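Local coordinates for protein putative S-adenosylmethionine-dependent methyltransferase (PDB 1WYZ) that probably transfers methyl groups from S-adenosylmethionine, as a member of the RsmI-like methyltransferase family, at residues I185-I197 / I208-I220. Sequence-based numbering, arbitrary orientation.
Sequences ILQNCRPQTKLCI and IQTRTVKDWKGHI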
# COMPACT_ATOMS: atom_id res chain seq x y z
N ILE A 185 10.47 6.20 21.31
CA ILE A 185 9.98 4.84 21.17
C ILE A 185 10.60 3.91 22.22
O ILE A 185 9.89 3.13 22.87
CB ILE A 185 10.25 4.30 19.75
CG1 ILE A 185 9.52 5.18 18.74
CG2 ILE A 185 9.77 2.84 19.63
CD1 ILE A 185 8.07 4.90 18.51
N LEU A 186 11.91 4.02 22.40
CA LEU A 186 12.62 3.17 23.35
C LEU A 186 12.46 3.57 24.82
O LEU A 186 12.80 2.80 25.72
CB LEU A 186 14.10 3.10 22.97
CG LEU A 186 14.88 4.42 22.87
CD1 LEU A 186 15.31 4.87 24.26
CD2 LEU A 186 16.10 4.21 21.97
N GLN A 187 11.94 4.76 25.07
CA GLN A 187 11.71 5.19 26.44
C GLN A 187 10.33 4.71 26.89
O GLN A 187 10.17 4.19 27.99
CB GLN A 187 11.78 6.71 26.56
CG GLN A 187 13.17 7.26 26.35
CD GLN A 187 14.14 6.73 27.36
OE1 GLN A 187 15.35 6.69 27.11
NE2 GLN A 187 13.63 6.31 28.51
N ASN A 188 9.34 4.86 26.01
CA ASN A 188 7.96 4.48 26.31
C ASN A 188 7.50 3.07 25.95
O ASN A 188 6.53 2.57 26.53
CB ASN A 188 7.00 5.49 25.67
CG ASN A 188 7.39 6.92 25.96
OD1 ASN A 188 8.16 7.53 25.21
ND2 ASN A 188 6.87 7.46 27.05
N CYS A 189 8.16 2.43 25.00
CA CYS A 189 7.75 1.09 24.58
C CYS A 189 8.41 -0.03 25.36
O CYS A 189 9.46 0.17 25.99
CB CYS A 189 8.00 0.91 23.09
SG CYS A 189 6.88 1.93 22.06
N ARG A 190 7.79 -1.21 25.33
CA ARG A 190 8.29 -2.37 26.04
C ARG A 190 9.59 -2.85 25.44
O ARG A 190 9.85 -2.63 24.26
CB ARG A 190 7.30 -3.54 25.97
CG ARG A 190 5.94 -3.32 26.59
CD ARG A 190 5.24 -4.66 26.72
NE ARG A 190 3.80 -4.51 26.84
CZ ARG A 190 3.03 -3.95 25.91
NH1 ARG A 190 3.59 -3.51 24.79
NH2 ARG A 190 1.72 -3.84 26.09
N PRO A 191 10.42 -3.53 26.23
CA PRO A 191 11.69 -4.03 25.70
C PRO A 191 11.56 -5.14 24.64
O PRO A 191 12.40 -5.25 23.75
CB PRO A 191 12.45 -4.47 26.96
CG PRO A 191 11.37 -4.79 27.93
CD PRO A 191 10.34 -3.71 27.69
N GLN A 192 10.49 -5.93 24.72
CA GLN A 192 10.31 -7.02 23.76
C GLN A 192 9.52 -6.66 22.50
O GLN A 192 9.54 -7.40 21.51
CB GLN A 192 9.69 -8.24 24.44
CG GLN A 192 10.65 -8.94 25.42
CD GLN A 192 11.95 -9.38 24.75
OE1 GLN A 192 12.86 -9.91 25.40
NE2 GLN A 192 12.05 -9.15 23.44
N THR A 193 8.83 -5.52 22.53
CA THR A 193 8.07 -5.08 21.37
C THR A 193 9.11 -4.92 20.26
O THR A 193 10.27 -4.58 20.53
CB THR A 193 7.39 -3.71 21.63
OG1 THR A 193 6.45 -3.84 22.71
CG2 THR A 193 6.68 -3.22 20.39
N LYS A 194 8.71 -5.18 19.01
CA LYS A 194 9.62 -5.04 17.87
C LYS A 194 9.41 -3.72 17.16
O LYS A 194 8.26 -3.28 16.97
CB LYS A 194 9.45 -6.18 16.86
CG LYS A 194 10.04 -7.51 17.30
CD LYS A 194 10.17 -8.51 16.13
CE LYS A 194 10.95 -9.74 16.56
NZ LYS A 194 11.36 -10.61 15.41
N LEU A 195 10.51 -3.11 16.75
CA LEU A 195 10.48 -1.85 16.03
C LEU A 195 11.27 -1.97 14.73
O LEU A 195 12.42 -2.38 14.74
CB LEU A 195 11.11 -0.74 16.89
CG LEU A 195 11.55 0.46 16.06
CD1 LEU A 195 10.32 1.08 15.41
CD2 LEU A 195 12.26 1.49 16.91
N CYS A 196 10.64 -1.61 13.61
CA CYS A 196 11.30 -1.65 12.31
C CYS A 196 11.53 -0.23 11.81
O CYS A 196 10.59 0.56 11.72
CB CYS A 196 10.46 -2.42 11.29
SG CYS A 196 11.10 -2.36 9.57
N ILE A 197 12.78 0.10 11.49
CA ILE A 197 13.10 1.42 10.98
C ILE A 197 13.29 1.25 9.48
O ILE A 197 14.05 0.39 9.05
CB ILE A 197 14.40 1.96 11.61
CG1 ILE A 197 14.13 2.36 13.06
CG2 ILE A 197 14.93 3.13 10.79
CD1 ILE A 197 15.39 2.61 13.90
N ILE A 208 16.44 -0.81 6.03
CA ILE A 208 15.20 -1.38 6.54
C ILE A 208 15.57 -2.61 7.32
O ILE A 208 15.82 -3.67 6.76
CB ILE A 208 14.25 -1.83 5.43
CG1 ILE A 208 14.04 -0.70 4.42
CG2 ILE A 208 12.93 -2.29 6.08
CD1 ILE A 208 13.34 -1.12 3.13
N GLN A 209 15.57 -2.44 8.63
CA GLN A 209 15.96 -3.50 9.54
C GLN A 209 14.97 -3.57 10.69
O GLN A 209 14.49 -2.55 11.17
CB GLN A 209 17.36 -3.17 10.05
CG GLN A 209 18.04 -4.24 10.86
CD GLN A 209 19.47 -3.85 11.18
OE1 GLN A 209 19.71 -2.82 11.81
NE2 GLN A 209 20.42 -4.66 10.74
N THR A 210 14.65 -4.79 11.11
CA THR A 210 13.73 -4.99 12.22
C THR A 210 14.54 -5.41 13.43
O THR A 210 15.53 -6.11 13.32
CB THR A 210 12.70 -6.08 11.92
OG1 THR A 210 11.78 -5.59 10.94
CG2 THR A 210 11.93 -6.45 13.17
N ARG A 211 14.08 -4.99 14.60
CA ARG A 211 14.81 -5.31 15.80
C ARG A 211 14.04 -4.84 17.02
O ARG A 211 13.39 -3.80 17.01
CB ARG A 211 16.17 -4.63 15.71
CG ARG A 211 16.90 -4.46 16.99
CD ARG A 211 18.07 -3.56 16.72
NE ARG A 211 18.94 -4.12 15.69
CZ ARG A 211 19.97 -3.48 15.17
NH1 ARG A 211 20.26 -2.26 15.58
NH2 ARG A 211 20.72 -4.07 14.24
N THR A 212 14.12 -5.63 18.09
CA THR A 212 13.44 -5.33 19.34
C THR A 212 13.92 -4.01 19.95
O THR A 212 15.06 -3.57 19.71
CB THR A 212 13.64 -6.48 20.35
OG1 THR A 212 12.73 -6.31 21.44
CG2 THR A 212 15.07 -6.49 20.88
N VAL A 213 13.06 -3.36 20.73
CA VAL A 213 13.42 -2.09 21.37
C VAL A 213 14.66 -2.23 22.25
O VAL A 213 15.50 -1.32 22.29
CB VAL A 213 12.25 -1.54 22.20
CG1 VAL A 213 12.70 -0.35 23.04
CG2 VAL A 213 11.13 -1.12 21.27
N LYS A 214 14.78 -3.36 22.94
CA LYS A 214 15.92 -3.62 23.80
C LYS A 214 17.21 -3.64 22.98
O LYS A 214 18.22 -3.09 23.39
CB LYS A 214 15.77 -4.97 24.52
CG LYS A 214 16.93 -5.32 25.44
CD LYS A 214 16.91 -6.79 25.84
CE LYS A 214 18.02 -7.10 26.84
NZ LYS A 214 17.83 -6.39 28.14
N ASP A 215 17.16 -4.29 21.81
CA ASP A 215 18.33 -4.38 20.95
C ASP A 215 18.59 -3.15 20.09
O ASP A 215 19.62 -3.06 19.43
CB ASP A 215 18.26 -5.63 20.05
CG ASP A 215 18.56 -6.92 20.82
OD1 ASP A 215 19.66 -7.02 21.41
OD2 ASP A 215 17.70 -7.83 20.83
N TRP A 216 17.67 -2.19 20.10
CA TRP A 216 17.86 -0.97 19.34
C TRP A 216 18.69 0.00 20.17
O TRP A 216 19.47 0.79 19.63
CB TRP A 216 16.52 -0.33 18.97
CG TRP A 216 16.01 -0.69 17.59
CD1 TRP A 216 14.81 -1.27 17.28
CD2 TRP A 216 16.68 -0.47 16.33
NE1 TRP A 216 14.69 -1.41 15.91
CE2 TRP A 216 15.83 -0.93 15.31
CE3 TRP A 216 17.92 0.08 15.98
CZ2 TRP A 216 16.17 -0.86 13.95
CZ3 TRP A 216 18.26 0.16 14.63
CH2 TRP A 216 17.39 -0.32 13.63
N LYS A 217 18.53 -0.08 21.49
CA LYS A 217 19.25 0.79 22.42
C LYS A 217 20.63 1.09 21.88
O LYS A 217 20.99 2.24 21.63
CB LYS A 217 19.35 0.13 23.79
CG LYS A 217 18.00 -0.13 24.45
CD LYS A 217 17.25 1.18 24.73
CE LYS A 217 15.86 0.92 25.30
NZ LYS A 217 15.88 0.18 26.59
N GLY A 218 21.42 0.04 21.69
CA GLY A 218 22.75 0.22 21.15
C GLY A 218 22.61 0.22 19.65
O GLY A 218 21.72 -0.43 19.11
N HIS A 219 23.47 0.96 18.96
CA HIS A 219 23.41 1.00 17.51
C HIS A 219 22.15 1.66 16.93
O HIS A 219 21.24 0.98 16.47
CB HIS A 219 23.55 -0.41 16.92
CG HIS A 219 24.96 -0.88 16.80
ND1 HIS A 219 25.80 -1.04 17.89
CD2 HIS A 219 25.70 -1.19 15.71
CE1 HIS A 219 26.99 -1.44 17.47
NE2 HIS A 219 26.96 -1.54 16.15
N ILE A 220 22.12 2.99 16.97
CA ILE A 220 21.02 3.76 16.41
C ILE A 220 21.60 4.50 15.20
O ILE A 220 22.52 5.31 15.34
CB ILE A 220 20.48 4.78 17.44
CG1 ILE A 220 19.34 5.59 16.83
CG2 ILE A 220 21.61 5.69 17.92
CD1 ILE A 220 18.02 4.83 16.68
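Leu195, on the first strand of an antiparallel beta hairpin (194-199 and 207-212), meets Trp216, which follows the second, an edge strand, within this chain, of the mixed sheet of the C-terminal half; the pair illustrates how a side chain can share a strand's backbone bonding. Between the strands, Leu195 and Arg211 form a hydrogen-bonded pair, as do Ile197 and Gln209. The chain then turns, bringing Trp216 back against the face that carries Leu195 and Ile197.

Followed outward from CB, the tryptophan has its CD1 3.8 Å from Leu195 CB, and NE1 gives Leu195 O a 2.7 Å bond, nearly straight at 173° and in the plane of the indole. That oxygen also accepts a bond from Arg211 N, the two donors arriving from opposite faces of its carbonyl plane. Farther out, Ile197 CD1 sits over CZ2 and CH2, 3.6 Å from the centroid of the six-membered ring, in a CH-pi contact, while Arg211 CD lies over the other face. A leucine at Trp216 would probably leave Leu195 O without its second donor and Ile197 CD1 without an aromatic face to rest on.

At the turn, Val213 packs against the end of helix 178-188 and the loop after it, its CG1 3.7 Å from Leu186 CB and its N bonded to Thr193 O. Beside it, Pro191 O accepts bonds from Lys214 N and Thr212 OG1, both in the carbonyl plane on lone pairs; chi1 of -167° swings OG1 away from the backbone N of Thr212 and to within 2.6 Å of Pro191 O.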